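Local coordinates for ABC transporter binding protein AcbH (Actinoplanes, PDB 3OO8) that serves as the extracellular solute-binding receptor of an ABC transporter and binds beta-D-galactopyranose as its exclusive substrate, at residues F182-L191 and M383-I391; E328-V339 and L345-Q354. The protein carries 2 engineered substitutions. One frame throughout, in Å; residues are numbered along the deposited sequence.

Interaction 1 of 2, residues F182-L191 and M383-I391; sequences FADKDGWPAL and MIKLIQQFI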
loop_
_atom_site.group_PDB
_atom_site.type_symbol
_atom_site.label_atom_id
_atom_site.label_comp_id
_atom_site.label_asym_id
_atom_site.label_seq_id
_atom_site.Cartn_x
_atom_site.Cartn_y
_atom_site.Cartn_z
ATOM N N PHE A 182 12.546 -3.982 -14.199
ATOM C CA PHE A 182 11.244 -3.372 -14.411
ATOM C C PHE A 182 10.342 -4.305 -15.220
ATOM O O PHE A 182 10.771 -4.881 -16.226
ATOM C CB PHE A 182 11.428 -2.024 -15.102
ATOM C CG PHE A 182 10.176 -1.178 -15.148
ATOM C CD1 PHE A 182 9.483 -0.887 -13.985
ATOM C CD2 PHE A 182 9.718 -0.671 -16.363
ATOM C CE1 PHE A 182 8.352 -0.124 -14.034
ATOM C CE2 PHE A 182 8.563 0.108 -16.430
ATOM C CZ PHE A 182 7.884 0.378 -15.246
ATOM N N ALA A 183 9.089 -4.397 -14.803
ATOM C CA ALA A 183 8.119 -5.318 -15.381
ATOM C C ALA A 183 6.721 -4.726 -15.285
ATOM O O ALA A 183 6.376 -4.052 -14.297
ATOM C CB ALA A 183 8.176 -6.639 -14.642
ATOM N N ASP A 184 5.916 -4.942 -16.325
ATOM C CA ASP A 184 4.547 -4.433 -16.290
ATOM C C ASP A 184 3.537 -5.269 -17.081
ATOM O O ASP A 184 2.435 -4.815 -17.357
ATOM C CB ASP A 184 4.493 -2.998 -16.779
ATOM C CG ASP A 184 3.251 -2.263 -16.288
ATOM O OD1 ASP A 184 2.839 -2.490 -15.124
ATOM O OD2 ASP A 184 2.710 -1.432 -17.062
ATOM N N LYS A 185 3.919 -6.484 -17.455
ATOM C CA LYS A 185 2.929 -7.350 -18.073
ATOM C C LYS A 185 1.691 -7.517 -17.182
ATOM O O LYS A 185 0.576 -7.659 -17.683
ATOM C CB LYS A 185 3.559 -8.703 -18.412
ATOM C CG LYS A 185 2.630 -9.611 -19.240
ATOM C CD LYS A 185 3.410 -10.815 -19.775
ATOM C CE LYS A 185 2.649 -11.518 -20.899
ATOM N NZ LYS A 185 1.439 -12.201 -20.373
ATOM N N ASP A 186 1.895 -7.498 -15.861
ATOM C CA ASP A 186 0.834 -7.651 -14.871
ATOM C C ASP A 186 -0.063 -6.425 -14.700
ATOM O O ASP A 186 -1.106 -6.497 -14.059
ATOM C CB ASP A 186 1.439 -8.046 -13.516
ATOM C CG ASP A 186 2.243 -9.344 -13.588
ATOM O OD1 ASP A 186 1.669 -10.382 -13.968
ATOM O OD2 ASP A 186 3.437 -9.307 -13.257
ATOM N N GLY A 187 0.359 -5.310 -15.292
ATOM C CA GLY A 187 -0.470 -4.106 -15.401
ATOM C C GLY A 187 -0.364 -3.218 -14.183
ATOM O O GLY A 187 -0.089 -2.014 -14.294
ATOM N N TRP A 188 -0.520 -3.813 -13.015
ATOM C CA TRP A 188 -0.499 -3.008 -11.790
ATOM C C TRP A 188 0.911 -2.566 -11.303
ATOM O O TRP A 188 1.015 -1.503 -10.698
ATOM C CB TRP A 188 -1.274 -3.685 -10.646
ATOM C CG TRP A 188 -0.734 -5.057 -10.347
ATOM C CD1 TRP A 188 -1.186 -6.258 -10.850
ATOM C CD2 TRP A 188 0.365 -5.374 -9.481
ATOM N NE1 TRP A 188 -0.414 -7.294 -10.380
ATOM C CE2 TRP A 188 0.534 -6.785 -9.521
ATOM C CE3 TRP A 188 1.236 -4.602 -8.688
ATOM C CZ2 TRP A 188 1.525 -7.437 -8.787
ATOM C CZ3 TRP A 188 2.233 -5.266 -7.947
ATOM C CH2 TRP A 188 2.371 -6.672 -8.025
ATOM N N PRO A 189 1.997 -3.328 -11.573
ATOM C CA PRO A 189 3.278 -2.878 -10.999
ATOM C C PRO A 189 3.683 -1.428 -11.322
ATOM O O PRO A 189 4.130 -0.705 -10.415
ATOM C CB PRO A 189 4.309 -3.871 -11.597
ATOM C CG PRO A 189 3.490 -5.134 -11.776
ATOM C CD PRO A 189 2.155 -4.612 -12.294
ATOM N N ALA A 190 3.486 -0.978 -12.564
ATOM C CA ALA A 190 3.918 0.370 -12.964
ATOM C C ALA A 190 3.117 1.481 -12.309
ATOM O O ALA A 190 3.560 2.635 -12.303
ATOM C CB ALA A 190 3.877 0.517 -14.521
ATOM N N LEU A 191 1.926 1.149 -11.832
ATOM C CA LEU A 191 1.137 2.167 -11.123
ATOM C C LEU A 191 1.934 2.692 -9.929
ATOM O O LEU A 191 1.796 3.859 -9.561
ATOM C CB LEU A 191 -0.186 1.595 -10.635
ATOM C CG LEU A 191 -1.121 0.981 -11.697
ATOM C CD1 LEU A 191 -2.455 0.633 -11.034
ATOM C CD2 LEU A 191 -1.290 2.018 -12.825
ATOM N N MET A 383 -5.955 3.421 -16.028
ATOM C CA MET A 383 -4.574 3.908 -16.024
ATOM C C MET A 383 -3.580 2.813 -16.369
ATOM O O MET A 383 -2.511 3.103 -16.875
ATOM C CB MET A 383 -4.177 4.535 -14.672
ATOM C CG MET A 383 -4.899 5.844 -14.354
ATOM S SD MET A 383 -4.804 7.071 -15.693
ATOM C CE MET A 383 -3.034 7.216 -15.934
ATOM N N ILE A 384 -3.884 1.565 -16.010
ATOM C CA ILE A 384 -2.979 0.462 -16.366
ATOM C C ILE A 384 -2.594 0.470 -17.830
ATOM O O ILE A 384 -1.411 0.426 -18.177
ATOM C CB ILE A 384 -3.580 -0.889 -15.948
ATOM C CG1 ILE A 384 -3.521 -1.012 -14.414
ATOM C CG2 ILE A 384 -2.828 -2.042 -16.607
ATOM C CD1 ILE A 384 -4.187 -2.267 -13.835
ATOM N N LYS A 385 -3.594 0.503 -18.702
ATOM C CA LYS A 385 -3.343 0.427 -20.121
ATOM C C LYS A 385 -2.668 1.697 -20.615
ATOM O O LYS A 385 -1.771 1.644 -21.469
ATOM C CB LYS A 385 -4.667 0.220 -20.874
ATOM C CG LYS A 385 -4.487 -0.328 -22.266
ATOM C CD LYS A 385 -5.832 -0.516 -22.982
ATOM C CE LYS A 385 -6.734 -1.525 -22.278
ATOM N NZ LYS A 385 -7.522 -0.886 -21.183
ATOM N N LEU A 386 -3.084 2.834 -20.055
ATOM C CA LEU A 386 -2.515 4.105 -20.513
ATOM C C LEU A 386 -1.041 4.189 -20.117
ATOM O O LEU A 386 -0.225 4.706 -20.858
ATOM C CB LEU A 386 -3.319 5.311 -19.989
ATOM C CG LEU A 386 -4.746 5.324 -20.517
ATOM C CD1 LEU A 386 -5.557 6.384 -19.751
ATOM C CD2 LEU A 386 -4.746 5.627 -22.029
ATOM N N ILE A 387 -0.693 3.661 -18.941
ATOM C CA ILE A 387 0.698 3.671 -18.518
ATOM C C ILE A 387 1.532 2.715 -19.353
ATOM O O ILE A 387 2.661 3.010 -19.650
ATOM C CB ILE A 387 0.839 3.496 -16.993
ATOM C CG1 ILE A 387 0.414 4.815 -16.337
ATOM C CG2 ILE A 387 2.257 3.088 -16.611
ATOM C CD1 ILE A 387 0.227 4.750 -14.836
ATOM N N GLN A 388 0.931 1.609 -19.789
ATOM C CA GLN A 388 1.637 0.689 -20.698
ATOM C C GLN A 388 1.917 1.374 -22.021
ATOM O O GLN A 388 3.004 1.223 -22.604
ATOM C CB GLN A 388 0.836 -0.588 -20.921
ATOM C CG GLN A 388 0.986 -1.585 -19.778
ATOM C CD GLN A 388 0.056 -2.754 -19.894
ATOM O OE1 GLN A 388 -0.992 -2.680 -20.545
ATOM N NE2 GLN A 388 0.422 -3.851 -19.251
ATOM N N GLN A 389 0.959 2.179 -22.466
ATOM C CA GLN A 389 1.124 2.929 -23.709
ATOM C C GLN A 389 2.291 3.932 -23.575
ATOM O O GLN A 389 3.131 4.057 -24.475
ATOM C CB GLN A 389 -0.210 3.580 -24.101
ATOM C CG GLN A 389 -0.199 4.262 -25.456
ATOM C CD GLN A 389 -1.589 4.709 -25.898
ATOM O OE1 GLN A 389 -2.576 4.542 -25.170
ATOM N NE2 GLN A 389 -1.664 5.304 -27.090
ATOM N N PHE A 390 2.396 4.594 -22.421
ATOM C CA PHE A 390 3.516 5.489 -22.156
ATOM C C PHE A 390 4.861 4.738 -22.167
ATOM O O PHE A 390 5.834 5.163 -22.788
ATOM C CB PHE A 390 3.348 6.216 -20.808
ATOM C CG PHE A 390 4.571 6.983 -20.399
ATOM C CD1 PHE A 390 4.865 8.226 -20.962
ATOM C CD2 PHE A 390 5.468 6.451 -19.472
ATOM C CE1 PHE A 390 6.021 8.937 -20.582
ATOM C CE2 PHE A 390 6.624 7.148 -19.113
ATOM C CZ PHE A 390 6.905 8.383 -19.654
ATOM N N ILE A 391 4.921 3.621 -21.447
ATOM C CA ILE A 391 6.115 2.797 -21.385
ATOM C C ILE A 391 6.551 2.394 -22.786
ATOM O O ILE A 391 7.740 2.437 -23.065
ATOM C CB ILE A 391 5.897 1.570 -20.493
ATOM C CG1 ILE A 391 5.801 2.013 -19.023
ATOM C CG2 ILE A 391 7.021 0.519 -20.694
ATOM C CD1 ILE A 391 5.204 0.982 -18.092
HETATM O O HOH W 1 -0.509 -6.589 -20.057
#
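The backbone oxygen D184 O is gripped by two donors, Q388 NE2 from the helix and G187 N from its own turn. Q388 NE2 lies 2.9 Å from D184 O, with an N-H...O angle of 147°. The acceptor sits in the amide plane of Q388. The donor is tilted 25° from the carbonyl plane, and G187 N comes from the opposite face of that plane. G187 N closes the type I turn D184-G187. A water accepts from Q388 NE2 and donates to K185 O, so the amide nitrogen holds D184 O directly and K185 O through the water. The D184 carboxylate holds the loop and faces the helix: OD1 accepts from A190 N at 3.0 Å, from above the carboxylate plane, while OD2 lies against Q388 CG and I391 CD1.

G187 lets the loop come close. Its CA meets I384 CG2 at 3.4 Å, a tight carbon contact, and a CB here would clash with that methyl. The I384 and L191 side chains cross at about a right angle, with I384 CG1 nearest L191 CD1. L191 CD2 reaches I387 CD1 at 3.7 Å. With CG1 anti to the carbonyl carbon (chi1 -70°), I391 sends CD1 toward the loop, where it touches A190 CB and lies at the edge of the F182 ring, I391 CD1 to F182 CE2 3.8 Å.

W229 of helix 220-232 touches both F182 and I387. W188 lies near W142 and Q266, which bind galactose. The contact joins the loop between strand 178-181 and helix 191-201 to helix 377-392, within one lobe of the class 2 solute-binding protein fold.

Interaction 2 of 2, residues E328-V339 and L345-Q354; sequences EAAFLKTDHWDV and LIAPTYNDIQ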
loop_
_atom_site.group_PDB
_atom_site.type_symbol
_atom_site.label_atom_id
_atom_site.label_comp_id
_atom_site.label_asym_id
_atom_site.label_seq_id
_atom_site.Cartn_x
_atom_site.Cartn_y
_atom_site.Cartn_z
ATOM N N GLU A 328 -1.524 -6.866 17.059
ATOM C CA GLU A 328 -0.746 -6.886 15.813
ATOM C C GLU A 328 0.325 -7.941 15.859
ATOM O O GLU A 328 0.524 -8.656 14.867
ATOM C CB GLU A 328 -0.125 -5.500 15.542
ATOM C CG GLU A 328 -1.179 -4.396 15.434
ATOM C CD GLU A 328 -0.574 -3.001 15.320
ATOM O OE1 GLU A 328 0.651 -2.868 15.268
ATOM O OE2 GLU A 328 -1.336 -2.003 15.276
ATOM N N ALA A 329 1.050 -8.040 16.979
ATOM C CA ALA A 329 2.123 -9.038 17.043
ATOM C C ALA A 329 1.577 -10.461 16.922
ATOM O O ALA A 329 2.173 -11.277 16.228
ATOM C CB ALA A 329 2.923 -8.895 18.321
ATOM N N ALA A 330 0.441 -10.719 17.565
ATOM C CA ALA A 330 -0.195 -12.048 17.510
ATOM C C ALA A 330 -0.584 -12.418 16.077
ATOM O O ALA A 330 -0.184 -13.459 15.558
ATOM C CB ALA A 330 -1.385 -12.095 18.416
ATOM N N PHE A 331 -1.312 -11.534 15.401
ATOM C CA PHE A 331 -1.736 -11.818 14.023
ATOM C C PHE A 331 -0.553 -12.029 13.083
ATOM O O PHE A 331 -0.581 -12.834 12.130
ATOM C CB PHE A 331 -2.607 -10.669 13.489
ATOM C CG PHE A 331 -3.090 -10.903 12.105
ATOM C CD1 PHE A 331 -4.193 -11.714 11.890
ATOM C CD2 PHE A 331 -2.428 -10.357 10.994
ATOM C CE1 PHE A 331 -4.647 -11.956 10.600
ATOM C CE2 PHE A 331 -2.889 -10.604 9.728
ATOM C CZ PHE A 331 -3.993 -11.401 9.520
ATOM N N LEU A 332 0.511 -11.250 13.313
ATOM C CA LEU A 332 1.646 -11.262 12.397
ATOM C C LEU A 332 2.709 -12.348 12.628
ATOM O O LEU A 332 3.660 -12.445 11.864
ATOM C CB LEU A 332 2.313 -9.871 12.359
ATOM C CG LEU A 332 1.386 -8.765 11.806
ATOM C CD1 LEU A 332 2.090 -7.429 12.062
ATOM C CD2 LEU A 332 1.173 -8.970 10.308
ATOM N N LYS A 333 2.517 -13.195 13.635
ATOM C CA LYS A 333 3.530 -14.237 13.927
ATOM C C LYS A 333 3.976 -15.016 12.695
ATOM O O LYS A 333 5.179 -15.270 12.511
ATOM C CB LYS A 333 2.995 -15.216 14.984
ATOM C CG LYS A 333 2.899 -14.638 16.374
ATOM C CD LYS A 333 2.563 -15.766 17.387
ATOM C CE LYS A 333 1.216 -16.436 17.060
ATOM N NZ LYS A 333 -0.028 -15.665 17.426
ATOM N N THR A 334 3.020 -15.402 11.854
ATOM C CA THR A 334 3.324 -16.202 10.674
ATOM C C THR A 334 3.338 -15.392 9.370
ATOM O O THR A 334 3.417 -15.977 8.301
ATOM C CB THR A 334 2.302 -17.350 10.485
ATOM O OG1 THR A 334 0.968 -16.825 10.325
ATOM C CG2 THR A 334 2.320 -18.311 11.659
ATOM N N ASP A 335 3.288 -14.068 9.467
ATOM C CA ASP A 335 3.295 -13.186 8.299
ATOM C C ASP A 335 4.716 -12.626 8.185
ATOM O O ASP A 335 5.185 -11.960 9.097
ATOM C CB ASP A 335 2.303 -12.040 8.538
ATOM C CG ASP A 335 2.125 -11.115 7.307
ATOM O OD1 ASP A 335 3.116 -10.797 6.613
ATOM O OD2 ASP A 335 0.979 -10.657 7.075
ATOM N N HIS A 336 5.395 -12.892 7.077
ATOM C CA HIS A 336 6.778 -12.485 6.962
ATOM C C HIS A 336 7.061 -11.108 6.382
ATOM O O HIS A 336 8.218 -10.698 6.365
ATOM C CB HIS A 336 7.558 -13.536 6.164
ATOM C CG HIS A 336 7.506 -14.904 6.772
ATOM N ND1 HIS A 336 7.961 -15.165 8.046
ATOM C CD2 HIS A 336 7.050 -16.082 6.283
ATOM C CE1 HIS A 336 7.784 -16.447 8.318
ATOM N NE2 HIS A 336 7.237 -17.026 7.264
ATOM N N TRP A 337 6.035 -10.390 5.913
ATOM C CA TRP A 337 6.280 -9.107 5.230
ATOM C C TRP A 337 5.503 -7.929 5.806
ATOM O O TRP A 337 6.030 -6.832 5.879
ATOM C CB TRP A 337 6.070 -9.207 3.713
ATOM C CG TRP A 337 6.756 -10.435 3.203
ATOM C CD1 TRP A 337 6.143 -11.548 2.725
ATOM C CD2 TRP A 337 8.165 -10.732 3.249
ATOM N NE1 TRP A 337 7.083 -12.518 2.429
ATOM C CE2 TRP A 337 8.329 -12.039 2.743
ATOM C CE3 TRP A 337 9.295 -10.019 3.647
ATOM C CZ2 TRP A 337 9.578 -12.639 2.625
ATOM C CZ3 TRP A 337 10.549 -10.630 3.533
ATOM C CH2 TRP A 337 10.671 -11.914 3.028
ATOM N N ASP A 338 4.249 -8.146 6.156
ATOM C CA ASP A 338 3.462 -7.064 6.749
ATOM C C ASP A 338 3.982 -6.675 8.137
ATOM O O ASP A 338 4.530 -7.500 8.879
ATOM C CB ASP A 338 2.012 -7.508 6.888
ATOM C CG ASP A 338 1.353 -7.777 5.546
ATOM O OD1 ASP A 338 1.387 -6.881 4.690
ATOM O OD2 ASP A 338 0.781 -8.866 5.351
ATOM N N VAL A 339 3.791 -5.411 8.490
ATOM C CA VAL A 339 4.208 -4.914 9.803
ATOM C C VAL A 339 3.117 -4.072 10.458
ATOM O O VAL A 339 2.368 -3.317 9.803
ATOM C CB VAL A 339 5.546 -4.099 9.741
ATOM C CG1 VAL A 339 6.701 -5.013 9.244
ATOM C CG2 VAL A 339 5.403 -2.917 8.757
ATOM N N LEU A 345 6.347 -0.900 18.052
ATOM C CA LEU A 345 6.224 -2.339 17.969
ATOM C C LEU A 345 7.264 -2.949 17.038
ATOM O O LEU A 345 7.277 -2.661 15.843
ATOM C CB LEU A 345 4.799 -2.737 17.553
ATOM C CG LEU A 345 4.720 -4.223 17.219
ATOM C CD1 LEU A 345 5.038 -5.122 18.423
ATOM C CD2 LEU A 345 3.349 -4.570 16.636
ATOM N N ILE A 346 8.163 -3.757 17.609
ATOM C CA ILE A 346 9.083 -4.623 16.845
ATOM C C ILE A 346 8.799 -6.013 17.380
ATOM O O ILE A 346 9.278 -6.389 18.462
ATOM C CB ILE A 346 10.570 -4.255 17.124
ATOM C CG1 ILE A 346 10.778 -2.793 16.756
ATOM C CG2 ILE A 346 11.531 -5.093 16.268
ATOM C CD1 ILE A 346 10.793 -2.600 15.248
ATOM N N ALA A 347 7.954 -6.749 16.678
ATOM C CA ALA A 347 7.549 -8.084 17.124
ATOM C C ALA A 347 8.712 -9.069 17.100
ATOM O O ALA A 347 9.624 -8.966 16.260
ATOM C CB ALA A 347 6.390 -8.599 16.255
ATOM N N PRO A 348 8.682 -10.052 18.017
ATOM C CA PRO A 348 9.803 -10.985 18.150
ATOM C C PRO A 348 9.982 -11.859 16.936
ATOM O O PRO A 348 11.026 -12.474 16.747
ATOM C CB PRO A 348 9.427 -11.851 19.361
ATOM C CG PRO A 348 8.005 -11.507 19.703
ATOM C CD PRO A 348 7.702 -10.167 19.112
ATOM N N THR A 349 8.955 -11.923 16.100
ATOM C CA THR A 349 9.034 -12.737 14.896
ATOM C C THR A 349 9.513 -11.967 13.652
ATOM O O THR A 349 9.738 -12.575 12.611
ATOM C CB THR A 349 7.650 -13.350 14.559
ATOM O OG1 THR A 349 6.671 -12.307 14.544
ATOM C CG2 THR A 349 7.232 -14.403 15.586
ATOM N N TYR A 350 9.641 -10.646 13.732
ATOM C CA TYR A 350 10.034 -9.901 12.535
ATOM C C TYR A 350 11.439 -10.265 12.009
ATOM O O TYR A 350 12.373 -10.449 12.793
ATOM C CB TYR A 350 10.051 -8.405 12.783
ATOM C CG TYR A 350 8.714 -7.703 12.942
ATOM C CD1 TYR A 350 7.511 -8.302 12.568
ATOM C CD2 TYR A 350 8.700 -6.389 13.349
ATOM C CE1 TYR A 350 6.290 -7.611 12.707
ATOM C CE2 TYR A 350 7.501 -5.673 13.473
ATOM C CZ TYR A 350 6.313 -6.297 13.135
ATOM O OH TYR A 350 5.146 -5.597 13.295
ATOM N N ASN A 351 11.563 -10.359 10.689
ATOM C CA ASN A 351 12.863 -10.412 10.025
ATOM C C ASN A 351 13.449 -8.995 9.781
ATOM O O ASN A 351 12.843 -7.968 10.137
ATOM C CB ASN A 351 12.763 -11.210 8.725
ATOM C CG ASN A 351 11.769 -10.608 7.758
ATOM O OD1 ASN A 351 11.716 -9.394 7.615
ATOM N ND2 ASN A 351 10.981 -11.453 7.089
ATOM N N ASP A 352 14.635 -8.929 9.189
ATOM C CA ASP A 352 15.319 -7.659 9.049
ATOM C C ASP A 352 14.560 -6.687 8.137
ATOM O O ASP A 352 14.560 -5.478 8.391
ATOM C CB ASP A 352 16.752 -7.886 8.544
ATOM C CG ASP A 352 17.670 -8.399 9.640
ATOM O OD1 ASP A 352 17.320 -8.234 10.834
ATOM O OD2 ASP A 352 18.741 -8.949 9.296
ATOM N N ILE A 353 13.957 -7.245 7.085
ATOM C CA ILE A 353 13.168 -6.478 6.117
ATOM C C ILE A 353 11.995 -5.840 6.846
ATOM O O ILE A 353 11.734 -4.658 6.635
ATOM C CB ILE A 353 12.625 -7.367 4.960
ATOM C CG1 ILE A 353 13.779 -7.858 4.081
ATOM C CG2 ILE A 353 11.652 -6.552 4.061
ATOM C CD1 ILE A 353 14.495 -6.719 3.361
ATOM N N GLN A 354 11.312 -6.622 7.678
ATOM C CA GLN A 354 10.204 -6.073 8.503
ATOM C C GLN A 354 10.677 -5.002 9.473
ATOM O O GLN A 354 10.029 -3.969 9.621
ATOM C CB GLN A 354 9.492 -7.186 9.270
ATOM C CG GLN A 354 8.594 -8.036 8.352
ATOM C CD GLN A 354 8.072 -9.278 9.064
ATOM O OE1 GLN A 354 8.862 -10.163 9.466
ATOM N NE2 GLN A 354 6.746 -9.365 9.228
HETATM O O HOH W 2 4.893 -11.719 16.484
HETATM O O HOH W 3 6.425 -11.580 11.926
HETATM O O HOH W 4 8.491 -12.735 10.118
#
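The Q354 amide reaches across to two backbone carbonyls. Its NE2 donates to D338 O at 2.9 Å, in the amide plane, and to D335 O at 3.0 Å, 29° out of it. N351 ND2 donates to H336 O at 3.0 Å, on a lone pair in the carbonyl plane. The same nitrogen lies 3.7 Å from W337 CZ3. V339 CG1 packs on Q354 CB and over one face of the Y350 ring, while L332 CD1 meets that ring's edge.

Behind these bonds, N351 and Q354 form a capping box: Q354 N donates to N351 OD1 and N351 N to Q354 OE1. The Q354 chain is extended beyond CG (chi2 170°), which carries the amide to the loop. An alanine here would remove the amide and is likely to leave D335 O and D338 O without this donor. D335 OD1 accepts from W337 N, an Asx turn, and from D338 N, which completes an Asx motif. Two waters link T349 OG1 to A329 O and L332 O.

Y350 OH is hydrogen-bonded to G340 N. W337 packs on helix 264-270, V339 pairs with N139 of strand 134-147, and the contact ties helix 325-332 and the loop after it to the start of helix 352-363.

How the interactions relate
Both contacts are partly buried, and their centres lie 31 Å apart, on opposite sides of the chain's centre. Interaction 1 joins parts far apart in sequence, a loop and the C-terminal half of a helix. Interaction 2 joins near neighbours in sequence, a helix with its following loop and the start of the next helix. Apolar side chains carry much of interaction 1, with one direct hydrogen bond, from a glutamine amide. Interaction 2 buries more surface and uses three direct bonds, a capping box and bridging waters. Glutamine amides bind loop carbonyls in both. Strand 134-147, which pairs with V339 in interaction 2, also carries W142, a galactose-binding residue beside W188 of interaction 1.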